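Local coordinates for protein dihydroxyacetone kinase (Citrobacter freundii, PDB 1UN8) that transfers a phosphate from ATP to dihydroxyacetone, making dihydroxyacetone phosphate, and holds a tightly bound phospholipid in a C-terminal barrel of eight helices, at residues W26-A30 and V41-D45; N49-S55 and A102-I107; A153-L157 and V256-N260; H209-L215 and S226-Q231; V241-L245 and L276-L281. All coordinates share one frame; numbering follows the deposited sequence.

How the contacts relate
All five contacts lie in the DhaK part of the chain, away from the helical barrel that holds the phospholipid. Contacts 1 and 2, with centres 16 Å apart, belong to one six-stranded sheet; contact 4 and the strand of contact 3 belong to the second. Contact 3 links the two halves: Thr-155 CG2 packs on Ile-107 CG2 of contact 2 at 4.2 Å, and Val-256 CG1 meets Leu-276 CD2 of contact 5 at 3.6 Å. Contact 5 reaches contact 4 through Lys-243 and Leu-215. Substrate-binding residues lie near contacts 2 and 3: the side chain of Ser-55 is about 6 Å from that of Lys-109, and the side chain of Asn-259 is about 8 Å from that of His-61.

Contact 1. Residues W26-A30 and V41-D45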
# COMPACT_ATOMS: atom_id res chain seq x y z
N TRP A 26 -5.81 12.03 -14.89
CA TRP A 26 -6.15 12.54 -16.22
C TRP A 26 -7.61 12.98 -16.35
O TRP A 26 -7.99 13.62 -17.34
CB TRP A 26 -5.88 11.49 -17.30
CG TRP A 26 -4.49 10.96 -17.30
CD1 TRP A 26 -4.02 9.89 -16.58
CD2 TRP A 26 -3.37 11.48 -18.02
NE1 TRP A 26 -2.67 9.72 -16.81
CE2 TRP A 26 -2.24 10.68 -17.68
CE3 TRP A 26 -3.19 12.55 -18.91
CZ2 TRP A 26 -0.97 10.92 -18.21
CZ3 TRP A 26 -1.93 12.79 -19.44
CH2 TRP A 26 -0.83 11.98 -19.08
N ASN A 27 -8.43 12.66 -15.36
CA ASN A 27 -9.83 13.03 -15.42
C ASN A 27 -10.41 12.47 -16.72
O ASN A 27 -11.23 13.11 -17.38
CB ASN A 27 -9.98 14.55 -15.37
CG ASN A 27 -11.43 14.99 -15.25
OD1 ASN A 27 -11.78 16.10 -15.65
ND2 ASN A 27 -12.27 14.11 -14.72
N ASN A 28 -9.97 11.27 -17.07
CA ASN A 28 -10.40 10.60 -18.29
C ASN A 28 -11.29 9.41 -17.99
O ASN A 28 -11.44 8.54 -18.83
CB ASN A 28 -9.19 10.11 -19.07
CG ASN A 28 -8.39 9.07 -18.30
OD1 ASN A 28 -8.41 9.05 -17.06
ND2 ASN A 28 -7.67 8.21 -19.02
N LEU A 29 -11.87 9.37 -16.80
CA LEU A 29 -12.73 8.25 -16.44
C LEU A 29 -14.16 8.72 -16.23
O LEU A 29 -14.40 9.83 -15.79
CB LEU A 29 -12.20 7.59 -15.16
CG LEU A 29 -10.71 7.24 -15.23
CD1 LEU A 29 -10.19 6.87 -13.85
CD2 LEU A 29 -10.49 6.11 -16.24
N ALA A 30 -15.11 7.85 -16.54
CA ALA A 30 -16.51 8.19 -16.37
C ALA A 30 -17.33 6.94 -16.13
O ALA A 30 -17.09 5.89 -16.74
CB ALA A 30 -17.02 8.92 -17.61
N VAL A 41 -16.97 1.31 -15.82
CA VAL A 41 -16.23 2.56 -15.88
C VAL A 41 -15.67 2.59 -17.27
O VAL A 41 -15.15 1.58 -17.75
CB VAL A 41 -15.07 2.62 -14.89
CG1 VAL A 41 -14.21 3.86 -15.18
CG2 VAL A 41 -15.61 2.67 -13.48
N VAL A 42 -15.78 3.73 -17.92
CA VAL A 42 -15.29 3.85 -19.28
C VAL A 42 -14.50 5.13 -19.45
O VAL A 42 -14.63 6.06 -18.65
CB VAL A 42 -16.46 3.84 -20.28
CG1 VAL A 42 -17.12 5.21 -20.33
CG2 VAL A 42 -15.95 3.43 -21.64
N ARG A 43 -13.68 5.19 -20.49
CA ARG A 43 -12.88 6.37 -20.74
C ARG A 43 -13.67 7.42 -21.51
O ARG A 43 -14.57 7.09 -22.28
CB ARG A 43 -11.63 6.00 -21.52
CG ARG A 43 -11.90 5.17 -22.74
CD ARG A 43 -10.62 4.60 -23.33
NE ARG A 43 -9.77 5.63 -23.92
CZ ARG A 43 -8.68 5.38 -24.64
NH1 ARG A 43 -8.30 4.12 -24.85
NH2 ARG A 43 -7.96 6.38 -25.15
N ARG A 44 -13.35 8.69 -21.27
CA ARG A 44 -14.02 9.80 -21.93
C ARG A 44 -13.40 10.03 -23.31
O ARG A 44 -13.94 10.75 -24.15
CB ARG A 44 -13.92 11.05 -21.05
CG ARG A 44 -14.75 10.94 -19.78
CD ARG A 44 -13.98 11.44 -18.57
NE ARG A 44 -13.78 12.88 -18.59
CZ ARG A 44 -14.75 13.78 -18.44
NH1 ARG A 44 -16.01 13.37 -18.28
NH2 ARG A 44 -14.47 15.07 -18.47
N ASP A 45 -12.26 9.39 -23.54
CA ASP A 45 -11.54 9.46 -24.81
C ASP A 45 -12.11 8.47 -25.80
O ASP A 45 -11.39 8.01 -26.68
CB ASP A 45 -10.07 9.09 -24.62
CG ASP A 45 -9.30 10.12 -23.85
OD1 ASP A 45 -9.76 10.49 -22.74
OD2 ASP A 45 -8.23 10.55 -24.35
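A beta hairpin joins Leu-29 and Ala-30 to Val-42 and Arg-43 at the border of a six-stranded sheet in the DhaK domain, strand 29-32 outermost within the chain. Ala-30 and Val-42 form an antiparallel hydrogen-bonded pair: Ala-30 N donates to Val-42 O and Val-42 N returns a bond to Ala-30 O, each 2.8 Å. Leu-29 and Arg-43 make the next, non-hydrogen-bonded pair, and beyond it Arg-44 N reaches Asn-28 O at 3.1 Å. On the face of Leu-29, its CB lies 4.2 Å from Val-41 CG1, and helix 12-22 covers both side chains. Arg-43 also starts on this face, but its guanidinium departs to a salt bridge with Glu-167. Val-339 of the second subunit packs on the other face, against Ala-30 and Val-42. Arg-44 closes the open end of the hairpin. Bent at chi2 and chi3, its chain folds back over the 26-30 backbone, with CG 3.7 Å from Ala-30 CB and CD 3.2 Å from Leu-29 O. Asn-27 ND2 lies over one face of the guanidinium, the two planes 23° apart, while Arg-44 NE gives Asn-27 O a short but weak, bent hydrogen bond of 2.8 Å.

Contact 2. Residues N49-S55 and A102-I107; sequences NNVAVIS and AGCLLI
Ala-52, Val-53 and Ile-54 run parallel to Cys-104, Leu-105 and Leu-106 as neighbouring inner strands of the first DhaK sheet. The ladder of backbone bonds runs from Ala-52 N to Gly-103 O, Leu-105 N to Ala-52 O, Ile-54 N to Leu-105 O and Ile-107 N to Ile-54 O, the shortest being Leu-105 N to Ala-52 O at 2.7 Å. On one face Ala-52 CB touches Cys-104 CB at 3.6 Å, and Ile-54 lies side by side with Leu-106, both pointing the same way. Leu-106 CG stands opposite the carbonyl carbon (chi1 -59°); CD1 continues the extended chain, and the other branch, CD2, comes within 3.8 Å of Ile-54 CB; helix 88-98 covers this pair. On the other face Val-53 CG1, trans to its amide nitrogen (chi1 -178°), meets Ile-107 CG1 at 4.0 Å, two residues beyond its register partner Leu-105, beneath helix 155-167. At the strand entrance Val-51 lays both methyls on the neighbouring strand's lead-in, CG1 3.3 Å from Gly-103 O and CG2 3.9 Å from Ala-102 CB. There a water donates to both Asn-50 O and Gly-103 O. At the other end, Ser-55 OG donates to Ile-107 O at 3.1 Å, a side-chain bond following the last rung. Apolar groups fill both faces and the polar bonding falls mainly to the backbone, as in the buried core of an alpha/beta sheet; the serine fastens the end nearer the substrate-binding Lys-109 and Asp-114.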
# COMPACT_ATOMS: atom_id res chain seq x y z
N ASN A 49 -13.13 4.23 -33.45
CA ASN A 49 -12.50 3.90 -34.72
C ASN A 49 -11.43 2.86 -34.45
O ASN A 49 -11.10 2.05 -35.31
CB ASN A 49 -11.86 5.13 -35.38
CG ASN A 49 -12.88 6.07 -35.97
OD1 ASN A 49 -13.84 5.62 -36.61
ND2 ASN A 49 -12.69 7.37 -35.75
N ASN A 50 -10.90 2.89 -33.23
CA ASN A 50 -9.89 1.92 -32.82
C ASN A 50 -10.57 0.75 -32.13
O ASN A 50 -11.73 0.84 -31.71
CB ASN A 50 -8.88 2.55 -31.86
CG ASN A 50 -7.86 3.41 -32.59
OD1 ASN A 50 -7.46 3.10 -33.72
ND2 ASN A 50 -7.41 4.49 -31.93
N VAL A 51 -9.86 -0.36 -32.02
CA VAL A 51 -10.40 -1.54 -31.37
C VAL A 51 -10.51 -1.31 -29.87
O VAL A 51 -9.60 -0.78 -29.25
CB VAL A 51 -9.52 -2.78 -31.63
CG1 VAL A 51 -9.96 -3.93 -30.73
CG2 VAL A 51 -9.62 -3.19 -33.10
N ALA A 52 -11.64 -1.71 -29.30
CA ALA A 52 -11.85 -1.55 -27.88
C ALA A 52 -11.22 -2.72 -27.11
O ALA A 52 -11.32 -3.88 -27.52
CB ALA A 52 -13.35 -1.48 -27.58
N VAL A 53 -10.56 -2.41 -26.00
CA VAL A 53 -9.95 -3.43 -25.16
C VAL A 53 -10.67 -3.39 -23.80
O VAL A 53 -10.38 -2.52 -22.96
CB VAL A 53 -8.44 -3.16 -24.94
CG1 VAL A 53 -7.82 -4.26 -24.10
CG2 VAL A 53 -7.73 -3.05 -26.28
N ILE A 54 -11.59 -4.31 -23.57
CA ILE A 54 -12.37 -4.35 -22.33
C ILE A 54 -11.83 -5.39 -21.35
O ILE A 54 -11.35 -6.46 -21.77
CB ILE A 54 -13.85 -4.68 -22.60
CG1 ILE A 54 -14.57 -3.46 -23.17
CG2 ILE A 54 -14.53 -5.16 -21.33
CD1 ILE A 54 -15.96 -3.76 -23.69
N SER A 55 -11.91 -5.08 -20.06
CA SER A 55 -11.47 -6.02 -19.04
C SER A 55 -12.38 -5.91 -17.83
O SER A 55 -13.47 -5.33 -17.89
CB SER A 55 -10.03 -5.75 -18.64
OG SER A 55 -9.50 -6.84 -17.89
N ALA A 102 -14.77 -1.70 -35.57
CA ALA A 102 -13.44 -2.27 -35.38
C ALA A 102 -13.44 -3.49 -34.46
O ALA A 102 -12.52 -4.31 -34.51
CB ALA A 102 -12.49 -1.21 -34.84
N GLY A 103 -14.48 -3.61 -33.63
CA GLY A 103 -14.57 -4.73 -32.71
C GLY A 103 -13.85 -4.50 -31.38
O GLY A 103 -13.20 -3.46 -31.18
N CYS A 104 -13.95 -5.47 -30.48
CA CYS A 104 -13.31 -5.37 -29.18
C CYS A 104 -12.69 -6.68 -28.72
O CYS A 104 -13.15 -7.77 -29.06
CB CYS A 104 -14.30 -4.92 -28.11
SG CYS A 104 -15.48 -6.20 -27.68
N LEU A 105 -11.63 -6.54 -27.92
CA LEU A 105 -10.93 -7.67 -27.35
C LEU A 105 -11.23 -7.73 -25.86
O LEU A 105 -10.97 -6.76 -25.12
CB LEU A 105 -9.42 -7.51 -27.56
CG LEU A 105 -8.56 -8.40 -26.67
CD1 LEU A 105 -8.87 -9.85 -27.01
CD2 LEU A 105 -7.08 -8.09 -26.86
N LEU A 106 -11.81 -8.83 -25.41
CA LEU A 106 -12.09 -9.00 -23.99
C LEU A 106 -10.84 -9.68 -23.39
O LEU A 106 -10.39 -10.71 -23.88
CB LEU A 106 -13.32 -9.89 -23.77
CG LEU A 106 -14.66 -9.46 -24.38
CD1 LEU A 106 -15.72 -10.51 -24.05
CD2 LEU A 106 -15.07 -8.09 -23.86
N ILE A 107 -10.25 -9.07 -22.35
CA ILE A 107 -9.10 -9.66 -21.70
C ILE A 107 -9.62 -10.20 -20.35
O ILE A 107 -10.00 -9.42 -19.46
CB ILE A 107 -8.00 -8.62 -21.45
CG1 ILE A 107 -7.58 -7.98 -22.78
CG2 ILE A 107 -6.79 -9.30 -20.74
CD1 ILE A 107 -6.13 -8.13 -23.13
O HOH W 1 -14.14 -0.78 -31.54

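Contact 3. Residues A153-L157 and V256-N260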
# COMPACT_ATOMS: atom_id res chain seq x y z
N ALA A 153 -1.39 -10.75 -11.38
CA ALA A 153 -0.72 -9.50 -11.76
C ALA A 153 -0.29 -9.32 -13.21
O ALA A 153 -0.52 -8.26 -13.80
CB ALA A 153 0.46 -9.26 -10.84
N GLY A 154 0.33 -10.34 -13.79
CA GLY A 154 0.79 -10.24 -15.16
C GLY A 154 -0.27 -9.77 -16.15
O GLY A 154 0.05 -9.21 -17.19
N THR A 155 -1.53 -10.01 -15.82
CA THR A 155 -2.61 -9.61 -16.69
C THR A 155 -2.46 -8.18 -17.19
O THR A 155 -2.67 -7.91 -18.37
CB THR A 155 -3.98 -9.73 -15.98
OG1 THR A 155 -4.22 -11.10 -15.58
CG2 THR A 155 -5.10 -9.26 -16.90
N ILE A 156 -2.09 -7.26 -16.32
CA ILE A 156 -1.96 -5.88 -16.76
C ILE A 156 -0.85 -5.69 -17.78
O ILE A 156 -0.89 -4.76 -18.57
CB ILE A 156 -1.75 -4.91 -15.57
CG1 ILE A 156 -0.44 -5.24 -14.85
CG2 ILE A 156 -2.97 -4.93 -14.65
CD1 ILE A 156 0.34 -3.99 -14.43
N LEU A 157 0.15 -6.56 -17.76
CA LEU A 157 1.21 -6.42 -18.75
C LEU A 157 0.57 -6.75 -20.09
O LEU A 157 1.00 -6.26 -21.14
CB LEU A 157 2.37 -7.36 -18.47
CG LEU A 157 3.14 -7.07 -17.18
CD1 LEU A 157 4.32 -8.03 -17.10
CD2 LEU A 157 3.60 -5.62 -17.14
N VAL A 256 10.68 -7.05 -15.10
CA VAL A 256 10.09 -7.68 -13.93
C VAL A 256 9.22 -6.72 -13.15
O VAL A 256 9.63 -5.59 -12.83
CB VAL A 256 11.19 -8.25 -12.99
CG1 VAL A 256 10.60 -8.69 -11.66
CG2 VAL A 256 11.90 -9.41 -13.67
N MET A 257 8.01 -7.16 -12.84
CA MET A 257 7.08 -6.35 -12.09
C MET A 257 6.94 -6.84 -10.64
O MET A 257 6.56 -7.98 -10.39
CB MET A 257 5.71 -6.35 -12.77
CG MET A 257 4.60 -5.77 -11.91
SD MET A 257 3.05 -5.57 -12.82
CE MET A 257 2.78 -7.25 -13.41
N ILE A 258 7.28 -5.96 -9.70
CA ILE A 258 7.18 -6.26 -8.27
C ILE A 258 5.86 -5.64 -7.79
O ILE A 258 5.76 -4.42 -7.62
CB ILE A 258 8.35 -5.65 -7.47
CG1 ILE A 258 9.68 -6.08 -8.10
CG2 ILE A 258 8.30 -6.08 -6.02
CD1 ILE A 258 10.61 -4.94 -8.42
N ASN A 259 4.88 -6.50 -7.57
CA ASN A 259 3.54 -6.12 -7.17
C ASN A 259 3.23 -6.37 -5.69
O ASN A 259 3.48 -7.45 -5.16
CB ASN A 259 2.53 -6.87 -8.04
CG ASN A 259 1.08 -6.59 -7.66
OD1 ASN A 259 0.62 -5.45 -7.73
ND2 ASN A 259 0.36 -7.64 -7.26
N ASN A 260 2.66 -5.37 -5.04
CA ASN A 260 2.30 -5.48 -3.64
C ASN A 260 0.84 -5.93 -3.58
O ASN A 260 -0.04 -5.21 -4.06
CB ASN A 260 2.44 -4.13 -2.95
CG ASN A 260 2.24 -4.22 -1.45
OD1 ASN A 260 1.47 -5.06 -0.96
ND2 ASN A 260 2.93 -3.36 -0.71
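Met-257 pushes its thioether into the start of helix 155-167, overlapping Ala-153, Ile-156 and Leu-157. The chain is extended from the backbone to the sulfur (chi1 168°, chi2 172°) and turns only at chi3, 56°, which brings the terminal methyl to Ala-153 and Leu-157. CE sits 3.5 Å from Ala-153 O and 4.0 Å from Ala-153 CB. One residue after Ile-156, Leu-157 comes tip to tip with the methionine, its CG 3.8 Å from Met-257 CE. Ile-156 crosses at an angle and puts CD1 3.5 Å from the sulfur, SD. Farther along, Asn-259 brings its amide nitrogen, ND2, to 3.9 Å from Ala-153 CB; its polar atoms bond elsewhere, OD1 with Leu-294 N and ND2 with Val-295 O and Ser-304 OG. No hydrogen bond joins the two segments, and every touching residue is buried, so they meet by van der Waals packing centred on the methionine. Thr-306 of neighbouring strand 301-309 touches Ala-153, Leu-157 and Met-257. Helix 155-167 also packs on the first sheet through Val-53 and Ile-107, whereas strand 254-260 belongs to the second: a helix-to-sheet seam between the two alpha/beta halves of the DhaK domain, close to the substrate-binding Lys-109 and His-61.

Contact 4. Residues H209-L215 and S226-Q231; sequences HPGHAEL and SVIDTQ
Ala-213 to Leu-215 and Ser-226 to Ile-228 run antiparallel, their axes approaching to 4.5 Å at 141°. They form a beta hairpin at the border of the second DhaK sheet, and the loop between them carries the active-site His-220. Ala-213 and Ile-228 exchange two backbone bonds, the shorter from Ile-228 N to Ala-213 O at 2.7 Å; in the pair Leu-215 and Ser-226, Leu-215 N donates to Ser-226 O and the return bond is weak. On the face of Ala-213, Leu-215 CB packs against Ile-228 CD1 at 3.6 Å, with helix 233-247 beneath both leucine and isoleucine. On the other face Val-227 spreads its two methyls: CG1 reaches His-212 CB at 3.7 Å, and CG2 lies over the His-209 ring, 4.3 Å from its centroid, in a CH-pi contact. The same imidazole is held at its NE2, which donates to Glu-214 OE2 at 2.8 Å on the anti side of the carboxylate; Glu-214 OE1 turns to Arg-207 and Gly-224 N. A type II turn from His-209 to His-212 precedes the strand. Gln-231 closes this end, its extended chain passing Gly-211 O; OE1 accepts from Phe-4 N of the second subunit, while NE2 donates to His-212 O at 3.2 Å, 32° out of the carbonyl plane.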
# COMPACT_ATOMS: atom_id res chain seq x y z
N HIS A 209 0.06 -18.60 8.45
CA HIS A 209 0.91 -19.62 8.99
C HIS A 209 1.95 -18.85 9.79
O HIS A 209 2.63 -17.97 9.28
CB HIS A 209 1.46 -20.52 7.89
CG HIS A 209 0.38 -20.96 6.84
ND1 HIS A 209 -0.71 -21.73 7.17
CD2 HIS A 209 0.27 -20.68 5.52
CE1 HIS A 209 -1.46 -21.91 6.09
NE2 HIS A 209 -0.89 -21.28 5.08
N PRO A 210 2.05 -19.17 11.09
CA PRO A 210 3.04 -18.49 11.91
C PRO A 210 4.48 -18.72 11.48
O PRO A 210 4.89 -19.86 11.28
CB PRO A 210 2.76 -19.04 13.31
CG PRO A 210 1.38 -19.60 13.23
CD PRO A 210 1.28 -20.25 11.87
N GLY A 211 5.25 -17.65 11.36
CA GLY A 211 6.65 -17.73 10.96
C GLY A 211 6.88 -18.29 9.56
O GLY A 211 8.01 -18.34 9.07
N HIS A 212 5.80 -18.71 8.90
CA HIS A 212 5.90 -19.26 7.55
C HIS A 212 5.23 -18.42 6.49
O HIS A 212 4.64 -17.37 6.80
CB HIS A 212 5.26 -20.65 7.49
CG HIS A 212 5.81 -21.64 8.55
ND1 HIS A 212 7.13 -22.04 8.58
CD2 HIS A 212 5.20 -22.26 9.58
CE1 HIS A 212 7.30 -22.88 9.59
NE2 HIS A 212 6.15 -23.03 10.21
N ALA A 213 5.32 -18.86 5.24
CA ALA A 213 4.74 -18.11 4.12
C ALA A 213 4.08 -19.02 3.10
O ALA A 213 4.67 -20.00 2.64
CB ALA A 213 5.82 -17.28 3.44
N GLU A 214 2.85 -18.69 2.72
CA GLU A 214 2.12 -19.49 1.75
C GLU A 214 2.44 -19.08 0.31
O GLU A 214 2.04 -18.02 -0.18
CB GLU A 214 0.62 -19.38 2.00
CG GLU A 214 -0.22 -20.18 1.02
CD GLU A 214 -1.67 -20.31 1.44
OE1 GLU A 214 -2.54 -20.41 0.54
OE2 GLU A 214 -1.95 -20.32 2.67
N LEU A 215 3.18 -19.94 -0.38
CA LEU A 215 3.55 -19.68 -1.76
C LEU A 215 2.35 -19.96 -2.66
O LEU A 215 1.70 -21.00 -2.55
CB LEU A 215 4.72 -20.58 -2.17
CG LEU A 215 5.20 -20.40 -3.61
CD1 LEU A 215 5.80 -19.02 -3.75
CD2 LEU A 215 6.23 -21.45 -3.95
N SER A 226 2.12 -24.22 -1.81
CA SER A 226 2.94 -24.78 -0.75
C SER A 226 3.15 -23.78 0.38
O SER A 226 2.66 -22.65 0.30
CB SER A 226 4.29 -25.19 -1.33
OG SER A 226 5.18 -25.60 -0.32
N VAL A 227 3.87 -24.20 1.42
CA VAL A 227 4.17 -23.35 2.57
C VAL A 227 5.67 -23.32 2.80
O VAL A 227 6.28 -24.37 2.91
CB VAL A 227 3.50 -23.88 3.86
CG1 VAL A 227 3.94 -23.05 5.05
CG2 VAL A 227 1.99 -23.85 3.73
N ILE A 228 6.27 -22.12 2.84
CA ILE A 228 7.72 -22.00 3.07
C ILE A 228 7.92 -21.88 4.58
O ILE A 228 7.25 -21.08 5.24
CB ILE A 228 8.32 -20.71 2.41
CG1 ILE A 228 8.18 -20.69 0.88
CG2 ILE A 228 9.79 -20.64 2.70
CD1 ILE A 228 7.14 -21.61 0.34
N ASP A 229 8.88 -22.64 5.12
CA ASP A 229 9.16 -22.65 6.55
C ASP A 229 9.87 -21.41 7.09
O ASP A 229 10.45 -21.45 8.17
CB ASP A 229 9.96 -23.90 6.93
CG ASP A 229 11.40 -23.85 6.46
OD1 ASP A 229 11.69 -23.15 5.47
OD2 ASP A 229 12.25 -24.54 7.07
N THR A 230 9.84 -20.32 6.34
CA THR A 230 10.47 -19.09 6.79
C THR A 230 9.84 -17.89 6.11
O THR A 230 9.10 -18.05 5.13
CB THR A 230 11.98 -19.09 6.48
OG1 THR A 230 12.59 -17.92 7.06
CG2 THR A 230 12.23 -19.08 4.97
N GLN A 231 10.13 -16.70 6.63
CA GLN A 231 9.62 -15.46 6.05
C GLN A 231 10.79 -14.62 5.58
O GLN A 231 10.62 -13.50 5.11
CB GLN A 231 8.81 -14.68 7.08
CG GLN A 231 7.55 -15.39 7.53
CD GLN A 231 6.69 -14.51 8.41
OE1 GLN A 231 7.04 -13.36 8.69
NE2 GLN A 231 5.55 -15.04 8.86
O HOH W 2 4.32 -14.82 11.65

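Contact 5. Residues V241-L245 and L276-L281; sequences VDKLL and LASSPL
Val-241 fills the tight part of this contact, both methyls pressed into the 276-281 segment at the C-terminal part of helix 266-277. Its CG2 lies 3.5 Å from Ser-279 OG, and CG1, on the far side of CB from the backbone N (chi1 169°), meets Leu-281 CB at 3.6 Å, the two side chains crossing at a slant. Leu-276 CD1 is a looser neighbour, 4.3 Å from Val-241 CG2. Ser-279 OG takes no polar partner from the opposite helix: at chi1 72° it turns back toward its own chain and donates to Leu-276 O at 2.7 Å. That carbonyl also accepts from Ser-279 N, so two bonds grip it, and the hydroxyl can lie against valine with its polar demand met. Toward solvent the contacts are sparser: the exposed Pro-280 comes no nearer than 4.1 Å, from its CD to Val-241 CG1, and Leu-245 CD1 stays 4.2 Å from Pro-280 CB. The one close touch there is between Leu-245 and Leu-281, alongside each other in opposite senses, with Leu-245 CD2 3.7 Å from Leu-281 CD1. On the buried side Leu-244 CD1 keeps its distance from Leu-281 CD2, at 4.4 Å. Helix 233-247 is set beside the C-terminal part of helix 266-277 on one side of the second DhaK sheet: Leu-276 and Leu-281 rest on strand 254-260, and Leu-244 reaches Phe-187 of strand 186-192.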
# COMPACT_ATOMS: atom_id res chain seq x y z
N VAL A 241 12.49 -16.90 -7.43
CA VAL A 241 13.28 -16.68 -8.62
C VAL A 241 13.62 -18.00 -9.32
O VAL A 241 13.64 -18.07 -10.55
CB VAL A 241 14.56 -15.89 -8.30
CG1 VAL A 241 15.52 -15.89 -9.49
CG2 VAL A 241 14.18 -14.47 -7.94
N ASP A 242 13.89 -19.04 -8.54
CA ASP A 242 14.21 -20.32 -9.15
C ASP A 242 13.04 -20.78 -10.01
O ASP A 242 13.21 -21.05 -11.20
CB ASP A 242 14.49 -21.39 -8.08
CG ASP A 242 15.86 -21.22 -7.44
OD1 ASP A 242 16.81 -20.83 -8.16
OD2 ASP A 242 15.99 -21.49 -6.22
N LYS A 243 11.86 -20.84 -9.41
CA LYS A 243 10.66 -21.26 -10.12
C LYS A 243 10.39 -20.40 -11.34
O LYS A 243 9.92 -20.89 -12.36
CB LYS A 243 9.47 -21.28 -9.18
CG LYS A 243 9.66 -22.30 -8.09
CD LYS A 243 8.48 -22.43 -7.16
CE LYS A 243 8.75 -23.54 -6.14
NZ LYS A 243 9.11 -24.82 -6.83
N LEU A 244 10.69 -19.11 -11.24
CA LEU A 244 10.49 -18.24 -12.39
C LEU A 244 11.47 -18.63 -13.48
O LEU A 244 11.09 -18.75 -14.65
CB LEU A 244 10.70 -16.77 -12.01
CG LEU A 244 9.49 -16.05 -11.39
CD1 LEU A 244 9.90 -14.69 -10.88
CD2 LEU A 244 8.39 -15.91 -12.43
N LEU A 245 12.73 -18.85 -13.11
CA LEU A 245 13.74 -19.24 -14.08
C LEU A 245 13.43 -20.56 -14.76
O LEU A 245 13.70 -20.73 -15.96
CB LEU A 245 15.12 -19.32 -13.42
CG LEU A 245 15.82 -17.97 -13.19
CD1 LEU A 245 17.19 -18.19 -12.59
CD2 LEU A 245 15.93 -17.21 -14.50
N LEU A 276 15.54 -9.18 -5.14
CA LEU A 276 15.38 -9.48 -6.56
C LEU A 276 16.59 -9.01 -7.34
O LEU A 276 17.08 -9.72 -8.21
CB LEU A 276 14.14 -8.78 -7.13
CG LEU A 276 13.99 -8.98 -8.64
CD1 LEU A 276 13.46 -10.37 -8.95
CD2 LEU A 276 13.05 -7.94 -9.20
N ALA A 277 17.08 -7.83 -7.02
CA ALA A 277 18.24 -7.26 -7.71
C ALA A 277 19.50 -8.06 -7.46
O ALA A 277 20.46 -7.98 -8.22
CB ALA A 277 18.45 -5.81 -7.26
N SER A 278 19.50 -8.84 -6.39
CA SER A 278 20.65 -9.66 -6.04
C SER A 278 20.43 -11.13 -6.37
O SER A 278 21.26 -11.98 -6.06
CB SER A 278 20.95 -9.53 -4.55
OG SER A 278 21.05 -8.17 -4.19
N SER A 279 19.29 -11.44 -6.99
CA SER A 279 18.98 -12.82 -7.33
C SER A 279 19.62 -13.21 -8.65
O SER A 279 20.06 -12.36 -9.42
CB SER A 279 17.46 -13.02 -7.40
OG SER A 279 16.91 -12.41 -8.55
N PRO A 280 19.70 -14.52 -8.92
CA PRO A 280 20.30 -15.01 -10.16
C PRO A 280 19.56 -14.46 -11.38
O PRO A 280 20.02 -14.59 -12.51
CB PRO A 280 20.15 -16.52 -10.04
CG PRO A 280 20.19 -16.75 -8.57
CD PRO A 280 19.34 -15.64 -8.04
N LEU A 281 18.41 -13.84 -11.14
CA LEU A 281 17.59 -13.27 -12.20
C LEU A 281 18.11 -11.91 -12.63
O LEU A 281 17.79 -11.40 -13.71
CB LEU A 281 16.16 -13.15 -11.70
CG LEU A 281 15.06 -12.71 -12.66
CD1 LEU A 281 15.01 -13.66 -13.83
CD2 LEU A 281 13.74 -12.71 -11.92